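Dihydrodipicolinate synthase (Bacteroides thetaiotaomicron, PDB 4XKY) probably works as a Schiff-base-forming lyase of the DapA family, such as dihydrodipicolinate synthase or N-acetylneuraminate lyase. Local coordinates at residues P116-F121 against V144-A149. Numbering follows the deposited sequence.
Sequences PELIEF and VNFAPA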
ATOM      1  N   PRO A 116      -8.748 -10.852  16.297  1.00 58.24           N
ATOM      2  CA  PRO A 116      -9.685 -10.805  17.425  1.00 58.48           C
ATOM      3  C   PRO A 116     -10.814  -9.782  17.236  1.00 58.02           C
ATOM      4  O   PRO A 116     -11.958 -10.067  17.594  1.00 56.48           O
ATOM      5  CB  PRO A 116      -8.783 -10.443  18.614  1.00 60.93           C
ATOM      6  CG  PRO A 116      -7.426 -10.923  18.210  1.00 60.82           C
ATOM      7  CD  PRO A 116      -7.363 -10.613  16.742  1.00 60.07           C
ATOM      8  N   GLU A 117     -10.505  -8.632  16.643  1.00 57.29           N
ATOM      9  CA  GLU A 117     -11.526  -7.613  16.382  1.00 60.26           C
ATOM     10  C   GLU A 117     -12.524  -7.993  15.285  1.00 57.87           C
ATOM     11  O   GLU A 117     -13.685  -7.589  15.350  1.00 55.16           O
ATOM     12  CB  GLU A 117     -10.900  -6.272  16.015  1.00 65.13           C
ATOM     13  CG  GLU A 117     -10.033  -5.662  17.097  1.00 70.42           C
ATOM     14  CD  GLU A 117      -8.564  -5.887  16.819  1.00 75.14           C
ATOM     15  OE1 GLU A 117      -7.932  -4.964  16.262  1.00 78.63           O
ATOM     16  OE2 GLU A 117      -8.059  -6.995  17.118  1.00 77.46           O
ATOM     17  N   LEU A 118     -12.079  -8.723  14.263  1.00 54.94           N
ATOM     18  CA  LEU A 118     -13.015  -9.238  13.266  1.00 52.69           C
ATOM     19  C   LEU A 118     -14.027 -10.186  13.893  1.00 50.34           C
ATOM     20  O   LEU A 118     -15.212 -10.181  13.535  1.00 48.29           O
ATOM     21  CB  LEU A 118     -12.283  -9.977  12.151  1.00 53.57           C
ATOM     22  CG  LEU A 118     -11.689  -9.138  11.027  1.00 54.61           C
ATOM     23  CD1 LEU A 118     -11.097 -10.066   9.979  1.00 54.67           C
ATOM     24  CD2 LEU A 118     -12.748  -8.251  10.400  1.00 54.28           C
ATOM     25  N   ILE A 119     -13.560 -11.012  14.820  1.00 47.55           N
ATOM     26  CA  ILE A 119     -14.432 -11.998  15.432  1.00 48.49           C
ATOM     27  C   ILE A 119     -15.472 -11.265  16.258  1.00 47.85           C
ATOM     28  O   ILE A 119     -16.658 -11.582  16.209  1.00 43.91           O
ATOM     29  CB  ILE A 119     -13.634 -13.006  16.277  1.00 51.40           C
ATOM     30  CG1 ILE A 119     -12.835 -13.919  15.334  1.00 53.20           C
ATOM     31  CG2 ILE A 119     -14.557 -13.820  17.180  1.00 51.87           C
ATOM     32  CD1 ILE A 119     -11.639 -14.599  15.963  1.00 54.39           C
ATOM     33  N   GLU A 120     -15.025 -10.253  16.988  1.00 49.41           N
ATOM     34  CA  GLU A 120     -15.926  -9.534  17.886  1.00 53.07           C
ATOM     35  C   GLU A 120     -16.941  -8.712  17.084  1.00 47.30           C
ATOM     36  O   GLU A 120     -18.069  -8.541  17.519  1.00 48.34           O
ATOM     37  CB  GLU A 120     -15.158  -8.643  18.884  1.00 59.11           C
ATOM     38  CG  GLU A 120     -14.954  -7.186  18.443  1.00 64.47           C
ATOM     39  CD  GLU A 120     -14.717  -6.211  19.595  1.00 71.79           C
ATOM     40  OE1 GLU A 120     -15.198  -6.453  20.725  1.00 77.18           O
ATOM     41  OE2 GLU A 120     -14.056  -5.177  19.362  1.00 76.83           O
ATOM     42  N   PHE A 121     -16.526  -8.186  15.934  1.00 43.03           N
ATOM     43  CA  PHE A 121     -17.435  -7.474  15.046  1.00 40.71           C
ATOM     44  C   PHE A 121     -18.640  -8.338  14.712  1.00 40.12           C
ATOM     45  O   PHE A 121     -19.774  -7.924  14.881  1.00 40.03           O
ATOM     46  CB  PHE A 121     -16.742  -7.067  13.752  1.00 41.11           C
ATOM     47  CG  PHE A 121     -17.656  -6.385  12.797  1.00 41.30           C
ATOM     48  CD1 PHE A 121     -17.853  -5.021  12.868  1.00 43.15           C
ATOM     49  CD2 PHE A 121     -18.364  -7.107  11.863  1.00 40.86           C
ATOM     50  CE1 PHE A 121     -18.721  -4.383  12.002  1.00 42.97           C
ATOM     51  CE2 PHE A 121     -19.240  -6.478  11.003  1.00 41.60           C
ATOM     52  CZ  PHE A 121     -19.427  -5.110  11.070  1.00 42.25           C
ATOM     53  N   VAL A 144      -6.571  -6.023   5.724  1.00 94.35           N
ATOM     54  CA  VAL A 144      -6.534  -7.131   6.712  1.00 88.78           C
ATOM     55  C   VAL A 144      -7.650  -8.131   6.371  1.00 82.13           C
ATOM     56  O   VAL A 144      -8.836  -7.824   6.486  1.00 81.67           O
ATOM     57  CB  VAL A 144      -6.682  -6.649   8.191  1.00 90.32           C
ATOM     58  CG1 VAL A 144      -7.295  -7.726   9.093  1.00 88.70           C
ATOM     59  CG2 VAL A 144      -5.335  -6.229   8.771  1.00 90.84           C
ATOM     60  N   ASN A 145      -7.254  -9.324   5.948  1.00 75.14           N
ATOM     61  CA  ASN A 145      -8.203 -10.367   5.563  1.00 67.95           C
ATOM     62  C   ASN A 145      -8.780 -11.122   6.757  1.00 59.27           C
ATOM     63  O   ASN A 145      -8.251 -11.050   7.865  1.00 53.46           O
ATOM     64  CB  ASN A 145      -7.517 -11.355   4.615  1.00 70.36           C
ATOM     65  CG  ASN A 145      -7.328 -10.786   3.223  1.00 76.70           C
ATOM     66  OD1 ASN A 145      -7.508  -9.585   2.999  1.00 79.44           O
ATOM     67  ND2 ASN A 145      -6.989 -11.649   2.269  1.00 78.81           N
ATOM     68  N   PHE A 146      -9.887 -11.823   6.523  1.00 51.96           N
ATOM     69  CA  PHE A 146     -10.304 -12.874   7.427  1.00 51.08           C
ATOM     70  C   PHE A 146      -9.225 -13.955   7.307  1.00 50.90           C
ATOM     71  O   PHE A 146      -9.059 -14.546   6.239  1.00 51.12           O
ATOM     72  CB  PHE A 146     -11.647 -13.498   7.020  1.00 50.67           C
ATOM     73  CG  PHE A 146     -12.851 -12.610   7.199  1.00 48.75           C
ATOM     74  CD1 PHE A 146     -13.575 -12.631   8.372  1.00 49.00           C
ATOM     75  CD2 PHE A 146     -13.306 -11.820   6.161  1.00 49.59           C
ATOM     76  CE1 PHE A 146     -14.711 -11.851   8.527  1.00 49.65           C
ATOM     77  CE2 PHE A 146     -14.442 -11.030   6.303  1.00 49.56           C
ATOM     78  CZ  PHE A 146     -15.148 -11.046   7.496  1.00 48.11           C
ATOM     79  N   ALA A 147      -8.488 -14.212   8.380  1.00 49.30           N
ATOM     80  CA  ALA A 147      -7.590 -15.369   8.419  1.00 47.71           C
ATOM     81  C   ALA A 147      -8.417 -16.656   8.367  1.00 46.81           C
ATOM     82  O   ALA A 147      -9.606 -16.644   8.705  1.00 44.74           O
ATOM     83  CB  ALA A 147      -6.743 -15.350   9.671  1.00 48.71           C
ATOM     84  N   PRO A 148      -7.800 -17.766   7.918  1.00 46.28           N
ATOM     85  CA  PRO A 148      -8.523 -19.031   7.860  1.00 45.52           C
ATOM     86  C   PRO A 148      -9.160 -19.435   9.177  1.00 45.84           C
ATOM     87  O   PRO A 148     -10.343 -19.759   9.196  1.00 44.12           O
ATOM     88  CB  PRO A 148      -7.439 -20.015   7.451  1.00 45.79           C
ATOM     89  CG  PRO A 148      -6.601 -19.215   6.523  1.00 45.46           C
ATOM     90  CD  PRO A 148      -6.540 -17.844   7.157  1.00 45.77           C
ATOM     91  N   ALA A 149      -8.389 -19.394  10.265  1.00 46.71           N
ATOM     92  CA  ALA A 149      -8.900 -19.800  11.571  1.00 46.84           C
ATOM     93  C   ALA A 149     -10.068 -18.898  12.000  1.00 46.01           C
ATOM     94  O   ALA A 149     -11.002 -19.369  12.625  1.00 45.87           O
ATOM     95  CB  ALA A 149      -7.790 -19.796  12.619  1.00 47.08           C
TER
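L118 lays its CD1 methyl over one face of the F146 ring, nearest F146 CD1 and next CG. L118 CD1 is 3.9 Å from F146 CD1. The same methyl also meets the backbone that carries the ring: L118 CD1 is 3.9 Å from F146 CA and 3.7 Å from N145 O. CD1 makes all the close approaches. L118 CG stands anti to its carbonyl carbon (chi1 -83°), and chi2 near 180° carries CD1 outward from helix 115-125 to the loop. Side chain to side chain the contact is apolar, and it is small. L118 and F146 are both buried.

Q115, one residue before the segment 116-121, bonds with NE2 to N145 O and with OE1 to A147 N, so its amide spans the backbone on both sides of F146. N137 OD1 accepts from F146 N, Y172 OH bonds to F146 O, and the F146 ring packs on I151 and I154 of helix 148-154, which follows A147 at its N-cap.

The contact ties helix 115-125 to the loop that links strand 133-137 to helix 148-154. The side chain of F146 lies about 6 Å from that of Y136, the predicted proton donor/acceptor. The helix of one beta-alpha unit thus packs on the loop after the strand of the next, beside the predicted active site, as in a DapA-family TIM barrel.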